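Local coordinates for protein yersinopine synthase (Yersinia pestis, PDB 6C4M) that catalyses the NADPH-dependent reductive condensation of pyruvate with an amino-acid-derived intermediate, the last step in making the metallophore yersinopine, at residues Thr71-Gly76 against Gln200-Tyr205; Gly78-Thr83 against Lys207-Arg212; Val160-Leu165 against Ser245-Ala250; Phe253-Tyr258 against Leu322-Asp327. All blocks are in the same frame, centred on the assembly; numbering follows the deposited sequence.

In the fold
Three of the four contacts belong to one mixed sheet, and the fourth lies among helices beside the active site. Contacts 1 and 2 follow each other along strand 203-217, their centres 16 Å apart, and touch where Gly76 O and Gln81 CG are 3.7 Å apart. Contact 3 uses strand 161-165, which pairs antiparallel with strand 203-217. Its helix 247-251 is followed in the chain by helix 255-264 of contact 4, the two contact centres being 18 Å apart. The bound NADP lies about 8 Å from the side chains of Ala204 and Lys207, about 11 Å from Ser164, and about 7 Å from Ile255, which is equally close to His260, the probable proton donor/acceptor.

Contact 1: Thr71-Gly76 against Gln200-Tyr205; sequences TLYLQG and QPYRAY
With chi1 at -64°, Tyr73 sets its CG anti to its own carbonyl carbon, while Tyr202 places CG between backbone N and carbonyl carbon (chi1 52°); the two phenol side chains then lie side by side and point the same way. They meet where Tyr73 CD2 comes to 4.0 Å from Tyr202 CD1, at the edge of the Tyr202 ring. Strands 71-76 and 203-217 run parallel here. Tyr73 N donates to Tyr202 O at 2.9 Å, Tyr73 O accepts from Ala204 N at 2.9 Å, and Gln75 N reaches Ala204 O at 3.1 Å, so each of Tyr73 and Ala204 bonds through both its N and its O. The CA of Arg203 adds a C-H...O contact to Tyr73 O at 3.3 Å. Tyr73, Arg203, Gln75 and Tyr205 share the more exposed face, where the aliphatic part of a long polar residue is useful: Arg203 CG packs 4.0 Å from Tyr73 CB while its guanidinium is carried outward. On the other face sit Leu74 and the small Ala204, and Leu72 CD2 reaches Tyr202 CB at 3.9 Å. A type I turn from Gln200 to Arg203, with Pro201 well suited to its second position, leads into the strand. Strand 71-76 is flanked on its other edge by strand 87-90, antiparallel. On the face of Leu74 and Ala204, Leu72 and Ala204 rest on Ile35 of helix 32-44, in the Rossmann-type dinucleotide-binding part of the enzyme; the Ala204 side chain lies about 4 Å from those of the NADP-binding Pro32 and Thr172. Tyr202 stacks on Tyr65 of helix 57-68.

Contact 2: Gly78-Thr83 against Lys207-Arg212; sequences GKAQAT and KAFKQR
Phe209 carries its ring toward Ala80 and Thr83. Its CB stays back, 5.7 Å from Ala80 CB, and with CG anti to the carbonyl carbon (chi1 -67°) the ring leans toward the segment 78-83. CD2 lies 3.7 Å from Thr83 OG1 and 3.9 Å from Ala80 CB, and CE2 goes further in, 3.4 Å from the same hydroxyl oxygen and 3.7 Å from Ala80 CB. At the tip, CZ is 4.3 Å from Thr83 OG1. That hydroxyl is hydrogen-bonded to His237 ND1, and Phe209 also stacks on the His237 ring, so threonine serves here both as a compact neighbour of the phenyl group and as a polar partner. The segment 78-83 belongs to the connection between strands 71-76 and 87-90, antiparallel neighbours in the mixed sheet, and curls over strand 203-217 in tight turns. Gly78, with its positive phi, begins them by bonding through its O to Gln81 N. Alanine suits position 80 because its single methyl packs directly on the strand backbone, Ala80 CB lying 3.5 Å from Ala208 N. Lys79 instead lies along the surface, its CG 3.7 Å from Lys207 O.

Contact 3: Val160-Leu165 against Ser245-Ala250; sequences VEVISL and SNLLAA
Leu247 drives one methyl into strand 161-165, and this is where the first turn of helix 247-251 packs on the mixed sheet, over a strand that runs parallel to 134-137 and antiparallel to 203-217. The tight part is nearly all the work of CD2. It sits 3.5 Å from Val162 O and 3.7 Å from Ser164 N, lying against the backbone, with Ser164 OG at 3.9 Å and Val162 CG1 a little further off at 4.3 Å. Leucine suits the place because a long branched side chain can carry one methyl to the strand backbone, and both are buried. Serine suits position 164 because its small side chain admits that methyl while its hydroxyl is bonded to Glu251 and Ser140, so a polar atom is satisfied in the interior. One turn on, the contact is looser: Ala250 points its methyl at the strand but comes only to 4.1 Å of Ser164 O, a plain van der Waals touch. Away from the strand the helix start opens to solvent at Ser245, which is exposed, and at partly exposed Asn246. There Asn246 acts as N-cap, its OD1 accepting from Ala249 N at 2.8 Å with an N-H...O angle of 146°, the donor lying tilted out of the amide plane.

Contact 4: Phe253-Tyr258 against Leu322-Asp327; sequences FSITNY and LRFLND
Phe253 and Phe324 meet obliquely, their planes at 49°, with Phe324 CD1 at the edge of the Phe253 ring, 3.4 Å from Phe253 CD1. Phe324, its CG anti to the backbone N (chi1 174°), reaches far enough for CZ to come within 3.0 Å of Phe253 O, a close fit for a buried aromatic. At the CE2 edge of the Phe324 ring, Ile255 CA lies in the ring plane, 3.7 Å from CE2. A flat phenyl ring suits this place, since it can slip between the Phe253 carbonyl and Ile255. Branched Ile255 serves two neighbours, offering CB to Phe324 and, crossing Leu325 at about a right angle, CD1 to Leu325 CD2 at 3.9 Å. Arg323 NH2 completes this shell, 3.9 Å from Phe253 CE1, its guanidinium plane 72° from the ring. These residues join the start of helix 255-264 to helix 321-329, which widens into a pi-type turn at 324-327; helix 255-264 carries His260, the probable proton donor/acceptor, about 7 Å from the Ile255 side chain. Further out, Ser254 OG lies among three carbonyl oxygens, Glu251 O, Ser166 O and Ser140 O, with Glu251 O its strongest partner and a single proton to share. A salt bridge to Asp328 holds Arg323, and Leu325 packs on Leu357 and Arg360 of helix 350-364.

Contact 1: Thr71-Gly76 against Gln200-Tyr205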
# COMPACT_ATOMS: atom_id res chain seq x y z
N THR A 71 -7.81 43.19 14.13
CA THR A 71 -8.78 42.31 13.49
C THR A 71 -8.09 41.11 12.87
O THR A 71 -7.13 41.26 12.11
CB THR A 71 -9.56 43.07 12.42
OG1 THR A 71 -10.21 44.20 13.02
CG2 THR A 71 -10.59 42.16 11.77
N LEU A 72 -8.61 39.93 13.17
CA LEU A 72 -8.19 38.69 12.55
C LEU A 72 -9.21 38.27 11.50
O LEU A 72 -10.40 38.61 11.59
CB LEU A 72 -8.03 37.59 13.59
CG LEU A 72 -7.16 37.96 14.78
CD1 LEU A 72 -7.20 36.85 15.82
CD2 LEU A 72 -5.75 38.23 14.29
N TYR A 73 -8.74 37.53 10.50
CA TYR A 73 -9.54 37.12 9.34
C TYR A 73 -9.47 35.62 9.15
O TYR A 73 -8.41 35.01 9.32
CB TYR A 73 -9.04 37.83 8.08
CG TYR A 73 -9.23 39.33 8.13
CD1 TYR A 73 -10.43 39.91 7.77
CD2 TYR A 73 -8.20 40.16 8.57
CE1 TYR A 73 -10.62 41.28 7.83
CE2 TYR A 73 -8.37 41.54 8.62
CZ TYR A 73 -9.59 42.09 8.25
OH TYR A 73 -9.78 43.45 8.31
N LEU A 74 -10.61 35.03 8.80
CA LEU A 74 -10.74 33.59 8.63
C LEU A 74 -11.60 33.29 7.40
O LEU A 74 -12.57 33.99 7.12
CB LEU A 74 -11.38 32.92 9.85
CG LEU A 74 -11.75 31.42 9.78
CD1 LEU A 74 -10.56 30.49 9.89
CD2 LEU A 74 -12.75 31.13 10.89
N GLN A 75 -11.24 32.22 6.70
CA GLN A 75 -12.02 31.73 5.57
C GLN A 75 -12.24 30.23 5.70
O GLN A 75 -11.34 29.48 6.09
CB GLN A 75 -11.35 32.03 4.23
CG GLN A 75 -11.23 33.52 3.94
CD GLN A 75 -10.95 33.81 2.48
OE1 GLN A 75 -11.51 34.74 1.90
NE2 GLN A 75 -10.07 33.01 1.87
N GLY A 76 -13.46 29.81 5.39
CA GLY A 76 -13.75 28.40 5.26
C GLY A 76 -13.51 27.92 3.84
O GLY A 76 -13.66 28.66 2.87
N GLN A 200 0.60 35.54 6.29
CA GLN A 200 0.01 36.73 6.89
C GLN A 200 -0.55 36.33 8.24
O GLN A 200 -1.57 35.62 8.29
CB GLN A 200 -1.08 37.32 6.00
CG GLN A 200 -0.58 37.94 4.70
CD GLN A 200 0.54 38.94 4.93
OE1 GLN A 200 0.50 39.70 5.90
NE2 GLN A 200 1.55 38.93 4.07
N PRO A 201 0.06 36.72 9.37
CA PRO A 201 -0.22 36.01 10.62
C PRO A 201 -1.59 36.31 11.19
O PRO A 201 -1.99 35.65 12.15
CB PRO A 201 0.91 36.47 11.55
CG PRO A 201 1.28 37.81 11.05
CD PRO A 201 1.09 37.77 9.55
N TYR A 202 -2.32 37.25 10.60
CA TYR A 202 -3.67 37.62 11.02
C TYR A 202 -4.74 37.06 10.08
O TYR A 202 -5.90 37.48 10.18
CB TYR A 202 -3.77 39.14 11.10
CG TYR A 202 -3.30 39.81 9.83
CD1 TYR A 202 -4.18 40.05 8.79
CD2 TYR A 202 -1.97 40.17 9.67
CE1 TYR A 202 -3.74 40.66 7.61
CE2 TYR A 202 -1.52 40.77 8.51
CZ TYR A 202 -2.41 41.01 7.48
OH TYR A 202 -1.95 41.61 6.35
N ARG A 203 -4.38 36.15 9.19
CA ARG A 203 -5.29 35.53 8.23
C ARG A 203 -5.11 34.02 8.27
O ARG A 203 -3.98 33.53 8.16
CB ARG A 203 -5.02 36.00 6.80
CG ARG A 203 -5.36 37.43 6.49
CD ARG A 203 -5.08 37.74 5.02
NE ARG A 203 -5.19 39.17 4.75
CZ ARG A 203 -4.67 39.78 3.69
NH1 ARG A 203 -3.99 39.09 2.77
NH2 ARG A 203 -4.83 41.10 3.55
N ALA A 204 -6.21 33.29 8.39
CA ALA A 204 -6.15 31.84 8.41
C ALA A 204 -7.26 31.29 7.56
O ALA A 204 -8.17 32.00 7.13
CB ALA A 204 -6.25 31.28 9.83
N TYR A 205 -7.19 29.99 7.30
CA TYR A 205 -8.26 29.33 6.57
C TYR A 205 -8.41 27.93 7.12
O TYR A 205 -7.44 27.28 7.51
CB TYR A 205 -8.00 29.31 5.06
CG TYR A 205 -7.02 28.28 4.60
CD1 TYR A 205 -5.66 28.45 4.82
CD2 TYR A 205 -7.44 27.13 3.92
CE1 TYR A 205 -4.73 27.49 4.39
CE2 TYR A 205 -6.52 26.17 3.48
CZ TYR A 205 -5.18 26.36 3.72
OH TYR A 205 -4.27 25.41 3.31

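Contact 2: Gly78-Thr83 against Lys207-Arg212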
# COMPACT_ATOMS: atom_id res chain seq x y z
N GLY A 78 -13.16 24.18 1.15
CA GLY A 78 -13.65 22.82 0.92
C GLY A 78 -14.90 22.55 1.72
O GLY A 78 -15.86 23.34 1.72
N LYS A 79 -14.90 21.44 2.46
CA LYS A 79 -16.10 21.08 3.22
C LYS A 79 -16.36 22.05 4.37
O LYS A 79 -17.53 22.33 4.70
CB LYS A 79 -15.99 19.64 3.73
CG LYS A 79 -14.73 19.33 4.49
CD LYS A 79 -14.55 17.81 4.59
CE LYS A 79 -15.90 17.11 4.83
NZ LYS A 79 -15.79 15.62 4.95
N ALA A 80 -15.31 22.58 5.00
CA ALA A 80 -15.52 23.52 6.10
C ALA A 80 -16.37 24.72 5.69
O ALA A 80 -16.97 25.37 6.55
CB ALA A 80 -14.17 23.99 6.65
N GLN A 81 -16.45 25.01 4.38
CA GLN A 81 -17.22 26.14 3.89
C GLN A 81 -18.70 25.99 4.20
O GLN A 81 -19.45 26.97 4.13
CB GLN A 81 -17.02 26.30 2.39
CG GLN A 81 -17.13 27.73 1.86
CD GLN A 81 -16.56 27.88 0.45
OE1 GLN A 81 -16.20 26.89 -0.21
NE2 GLN A 81 -16.46 29.12 -0.01
N ALA A 82 -19.15 24.77 4.53
CA ALA A 82 -20.56 24.57 4.86
C ALA A 82 -20.95 25.34 6.11
O ALA A 82 -22.06 25.89 6.19
CB ALA A 82 -20.84 23.07 5.02
N THR A 83 -20.05 25.42 7.11
CA THR A 83 -20.34 26.10 8.37
C THR A 83 -19.34 27.20 8.72
O THR A 83 -19.39 27.73 9.84
CB THR A 83 -20.38 25.09 9.52
OG1 THR A 83 -19.09 24.46 9.68
CG2 THR A 83 -21.42 24.03 9.27
N LYS A 207 -9.89 24.20 6.44
CA LYS A 207 -10.21 23.25 5.38
C LYS A 207 -11.23 22.21 5.80
O LYS A 207 -11.91 21.64 4.93
CB LYS A 207 -8.94 22.51 4.93
CG LYS A 207 -7.90 23.37 4.25
CD LYS A 207 -6.44 22.87 4.47
CE LYS A 207 -6.27 21.38 4.16
NZ LYS A 207 -4.84 20.95 4.30
N ALA A 208 -11.35 21.93 7.09
CA ALA A 208 -12.16 20.82 7.55
C ALA A 208 -12.37 20.93 9.06
O ALA A 208 -11.53 21.49 9.77
CB ALA A 208 -11.49 19.48 7.18
N PHE A 209 -13.50 20.39 9.52
CA PHE A 209 -13.77 20.25 10.95
C PHE A 209 -13.77 18.78 11.33
O PHE A 209 -14.14 17.92 10.52
CB PHE A 209 -15.11 20.91 11.32
CG PHE A 209 -15.10 22.42 11.17
CD1 PHE A 209 -14.42 23.21 12.07
CD2 PHE A 209 -15.74 23.02 10.11
CE1 PHE A 209 -14.39 24.58 11.93
CE2 PHE A 209 -15.72 24.38 9.95
CZ PHE A 209 -15.05 25.17 10.86
N LYS A 210 -13.35 18.48 12.56
CA LYS A 210 -13.40 17.11 13.05
C LYS A 210 -14.85 16.69 13.28
O LYS A 210 -15.73 17.52 13.45
CB LYS A 210 -12.61 16.98 14.36
CG LYS A 210 -11.10 17.31 14.28
CD LYS A 210 -10.28 16.31 13.56
CE LYS A 210 -8.81 16.76 13.56
NZ LYS A 210 -7.96 15.96 12.59
N GLN A 211 -15.08 15.37 13.32
CA GLN A 211 -16.45 14.89 13.56
C GLN A 211 -16.78 14.81 15.05
O GLN A 211 -17.93 15.06 15.43
CB GLN A 211 -16.69 13.53 12.89
CG GLN A 211 -15.67 12.45 13.18
CD GLN A 211 -15.88 11.19 12.32
OE1 GLN A 211 -14.95 10.69 11.68
NE2 GLN A 211 -17.10 10.67 12.31
N ARG A 212 -15.81 14.47 15.90
CA ARG A 212 -16.06 14.55 17.33
C ARG A 212 -14.78 14.87 18.09
O ARG A 212 -13.66 14.65 17.61
CB ARG A 212 -16.71 13.26 17.87
CG ARG A 212 -15.91 11.98 17.81
CD ARG A 212 -16.88 10.80 18.16
NE ARG A 212 -17.59 10.32 16.98
CZ ARG A 212 -18.87 10.52 16.68
NH1 ARG A 212 -19.69 11.20 17.49
NH2 ARG A 212 -19.35 10.02 15.55

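Contact 3: Val160-Leu165 against Ser245-Ala250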
# COMPACT_ATOMS: atom_id res chain seq x y z
N VAL A 160 -10.79 26.62 40.01
CA VAL A 160 -10.84 26.81 38.56
C VAL A 160 -11.10 25.49 37.84
O VAL A 160 -10.54 24.44 38.18
CB VAL A 160 -9.54 27.46 38.08
CG1 VAL A 160 -9.45 27.51 36.54
CG2 VAL A 160 -9.48 28.86 38.67
N GLU A 161 -12.00 25.54 36.86
CA GLU A 161 -12.36 24.36 36.08
C GLU A 161 -11.30 24.10 35.01
O GLU A 161 -10.95 25.00 34.24
CB GLU A 161 -13.75 24.54 35.48
CG GLU A 161 -14.27 23.33 34.71
CD GLU A 161 -15.76 23.45 34.35
OE1 GLU A 161 -16.37 24.47 34.77
OE2 GLU A 161 -16.31 22.54 33.67
N VAL A 162 -10.77 22.88 34.98
CA VAL A 162 -9.75 22.48 34.01
C VAL A 162 -10.41 21.55 33.00
O VAL A 162 -10.97 20.52 33.38
CB VAL A 162 -8.55 21.78 34.68
CG1 VAL A 162 -7.56 21.33 33.64
CG2 VAL A 162 -7.89 22.73 35.67
N ILE A 163 -10.36 21.93 31.72
CA ILE A 163 -10.97 21.16 30.66
C ILE A 163 -9.91 20.80 29.63
O ILE A 163 -9.27 21.67 29.03
CB ILE A 163 -12.14 21.93 30.01
CG1 ILE A 163 -13.30 22.08 31.00
CG2 ILE A 163 -12.63 21.19 28.79
CD1 ILE A 163 -14.40 22.96 30.50
N SER A 164 -9.72 19.50 29.43
CA SER A 164 -8.93 18.94 28.33
C SER A 164 -9.80 18.55 27.15
O SER A 164 -10.75 17.78 27.30
CB SER A 164 -8.17 17.70 28.79
OG SER A 164 -6.98 18.01 29.48
N LEU A 165 -9.46 19.07 25.97
CA LEU A 165 -9.99 18.60 24.70
C LEU A 165 -9.01 17.62 24.08
O LEU A 165 -7.80 17.87 24.08
CB LEU A 165 -10.23 19.77 23.74
CG LEU A 165 -11.24 20.82 24.25
CD1 LEU A 165 -10.98 22.14 23.61
CD2 LEU A 165 -12.64 20.35 23.97
N SER A 245 -15.02 10.55 31.88
CA SER A 245 -15.13 10.45 33.34
C SER A 245 -14.09 11.32 34.04
O SER A 245 -14.28 11.69 35.20
CB SER A 245 -14.94 9.01 33.82
OG SER A 245 -15.84 8.14 33.18
N ASN A 246 -12.98 11.59 33.37
CA ASN A 246 -11.92 12.39 33.95
C ASN A 246 -11.05 12.91 32.81
O ASN A 246 -11.28 12.59 31.64
CB ASN A 246 -11.13 11.57 34.99
CG ASN A 246 -10.57 10.29 34.43
OD1 ASN A 246 -9.74 10.31 33.52
ND2 ASN A 246 -11.03 9.16 34.97
N LEU A 247 -10.04 13.69 33.17
CA LEU A 247 -9.21 14.37 32.18
C LEU A 247 -8.47 13.34 31.33
O LEU A 247 -8.49 13.41 30.10
CB LEU A 247 -8.23 15.32 32.88
CG LEU A 247 -8.95 16.46 33.60
CD1 LEU A 247 -8.12 17.03 34.77
CD2 LEU A 247 -9.35 17.57 32.59
N LEU A 248 -7.86 12.35 31.97
CA LEU A 248 -7.11 11.34 31.22
C LEU A 248 -8.02 10.54 30.29
O LEU A 248 -7.61 10.16 29.19
CB LEU A 248 -6.40 10.41 32.20
CG LEU A 248 -5.03 9.79 31.98
CD1 LEU A 248 -4.01 10.68 31.24
CD2 LEU A 248 -4.52 9.44 33.37
N ALA A 249 -9.27 10.31 30.72
CA ALA A 249 -10.21 9.54 29.91
C ALA A 249 -10.63 10.29 28.66
O ALA A 249 -11.20 9.67 27.76
CB ALA A 249 -11.44 9.18 30.72
N ALA A 250 -10.38 11.60 28.58
CA ALA A 250 -10.51 12.31 27.31
C ALA A 250 -9.17 12.37 26.56
O ALA A 250 -9.15 12.22 25.33
CB ALA A 250 -11.00 13.74 27.53

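Contact 4: Phe253-Tyr258 against Leu322-Asp327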
# COMPACT_ATOMS: atom_id res chain seq x y z
N PHE A 253 -7.68 10.00 23.88
CA PHE A 253 -8.07 10.13 22.48
C PHE A 253 -7.25 11.17 21.71
O PHE A 253 -7.77 11.78 20.76
CB PHE A 253 -9.57 10.46 22.41
CG PHE A 253 -10.44 9.34 22.87
CD1 PHE A 253 -10.63 8.24 22.06
CD2 PHE A 253 -11.07 9.37 24.09
CE1 PHE A 253 -11.43 7.19 22.46
CE2 PHE A 253 -11.87 8.31 24.51
CZ PHE A 253 -12.05 7.22 23.69
N SER A 254 -5.97 11.36 22.06
CA SER A 254 -5.07 12.23 21.29
C SER A 254 -4.36 11.39 20.21
O SER A 254 -3.38 10.70 20.49
CB SER A 254 -4.04 12.91 22.19
OG SER A 254 -4.69 13.60 23.25
N ILE A 255 -4.79 11.52 18.95
CA ILE A 255 -4.28 10.65 17.89
C ILE A 255 -2.75 10.75 17.77
O ILE A 255 -2.08 9.73 17.57
CB ILE A 255 -4.96 10.99 16.56
CG1 ILE A 255 -4.50 10.01 15.45
CG2 ILE A 255 -4.69 12.44 16.18
CD1 ILE A 255 -5.19 10.21 14.14
N THR A 256 -2.18 11.96 17.89
CA THR A 256 -0.77 12.14 17.58
C THR A 256 0.13 11.41 18.56
O THR A 256 1.24 11.04 18.20
CB THR A 256 -0.36 13.61 17.53
OG1 THR A 256 -0.57 14.20 18.82
CG2 THR A 256 -1.16 14.35 16.45
N ASN A 257 -0.33 11.17 19.78
CA ASN A 257 0.50 10.40 20.70
C ASN A 257 0.69 8.97 20.23
O ASN A 257 1.70 8.35 20.55
CB ASN A 257 -0.10 10.38 22.10
CG ASN A 257 -0.07 11.76 22.78
OD1 ASN A 257 -0.67 12.71 22.28
ND2 ASN A 257 0.65 11.86 23.90
N TYR A 258 -0.29 8.42 19.50
CA TYR A 258 -0.23 7.05 18.99
C TYR A 258 0.53 6.96 17.67
O TYR A 258 1.30 6.02 17.47
CB TYR A 258 -1.65 6.50 18.79
CG TYR A 258 -2.41 6.34 20.07
CD1 TYR A 258 -2.29 5.19 20.84
CD2 TYR A 258 -3.25 7.35 20.54
CE1 TYR A 258 -3.01 5.05 22.03
CE2 TYR A 258 -3.96 7.22 21.72
CZ TYR A 258 -3.82 6.07 22.48
OH TYR A 258 -4.51 5.91 23.67
N LEU A 322 -7.79 1.05 16.47
CA LEU A 322 -8.21 1.00 15.08
C LEU A 322 -9.62 1.61 14.91
O LEU A 322 -9.85 2.39 13.98
CB LEU A 322 -8.14 -0.45 14.57
CG LEU A 322 -8.45 -0.64 13.09
CD1 LEU A 322 -7.55 0.21 12.17
CD2 LEU A 322 -8.43 -2.12 12.66
N ARG A 323 -10.54 1.32 15.84
CA ARG A 323 -11.85 1.99 15.81
C ARG A 323 -11.71 3.50 15.90
O ARG A 323 -12.38 4.24 15.16
CB ARG A 323 -12.75 1.48 16.95
CG ARG A 323 -14.23 2.05 16.93
CD ARG A 323 -14.84 2.20 18.34
NE ARG A 323 -13.99 3.10 19.09
CZ ARG A 323 -13.92 4.41 18.89
NH1 ARG A 323 -14.72 5.02 18.02
NH2 ARG A 323 -13.05 5.12 19.61
N PHE A 324 -10.85 3.98 16.80
CA PHE A 324 -10.61 5.42 16.93
C PHE A 324 -10.08 6.01 15.63
O PHE A 324 -10.59 7.02 15.14
CB PHE A 324 -9.63 5.67 18.08
CG PHE A 324 -9.19 7.11 18.24
CD1 PHE A 324 -10.09 8.09 18.66
CD2 PHE A 324 -7.86 7.48 18.02
CE1 PHE A 324 -9.68 9.42 18.82
CE2 PHE A 324 -7.45 8.80 18.19
CZ PHE A 324 -8.35 9.77 18.60
N LEU A 325 -9.04 5.40 15.06
CA LEU A 325 -8.48 5.92 13.81
C LEU A 325 -9.53 5.95 12.71
O LEU A 325 -9.63 6.92 11.96
CB LEU A 325 -7.31 5.06 13.35
CG LEU A 325 -6.10 5.01 14.26
CD1 LEU A 325 -5.08 3.96 13.74
CD2 LEU A 325 -5.44 6.37 14.37
N ASN A 326 -10.27 4.85 12.55
CA ASN A 326 -11.18 4.77 11.42
C ASN A 326 -12.44 5.59 11.70
O ASN A 326 -12.83 6.43 10.88
CB ASN A 326 -11.55 3.32 11.14
CG ASN A 326 -12.26 3.13 9.81
OD1 ASN A 326 -11.63 3.01 8.77
ND2 ASN A 326 -13.59 3.11 9.86
N ASP A 327 -13.08 5.36 12.85
CA ASP A 327 -14.43 5.87 13.07
C ASP A 327 -14.43 7.28 13.66
O ASP A 327 -15.41 8.00 13.48
CB ASP A 327 -15.23 4.93 13.98
CG ASP A 327 -15.57 3.60 13.33
OD1 ASP A 327 -15.17 3.35 12.16
OD2 ASP A 327 -16.23 2.79 14.02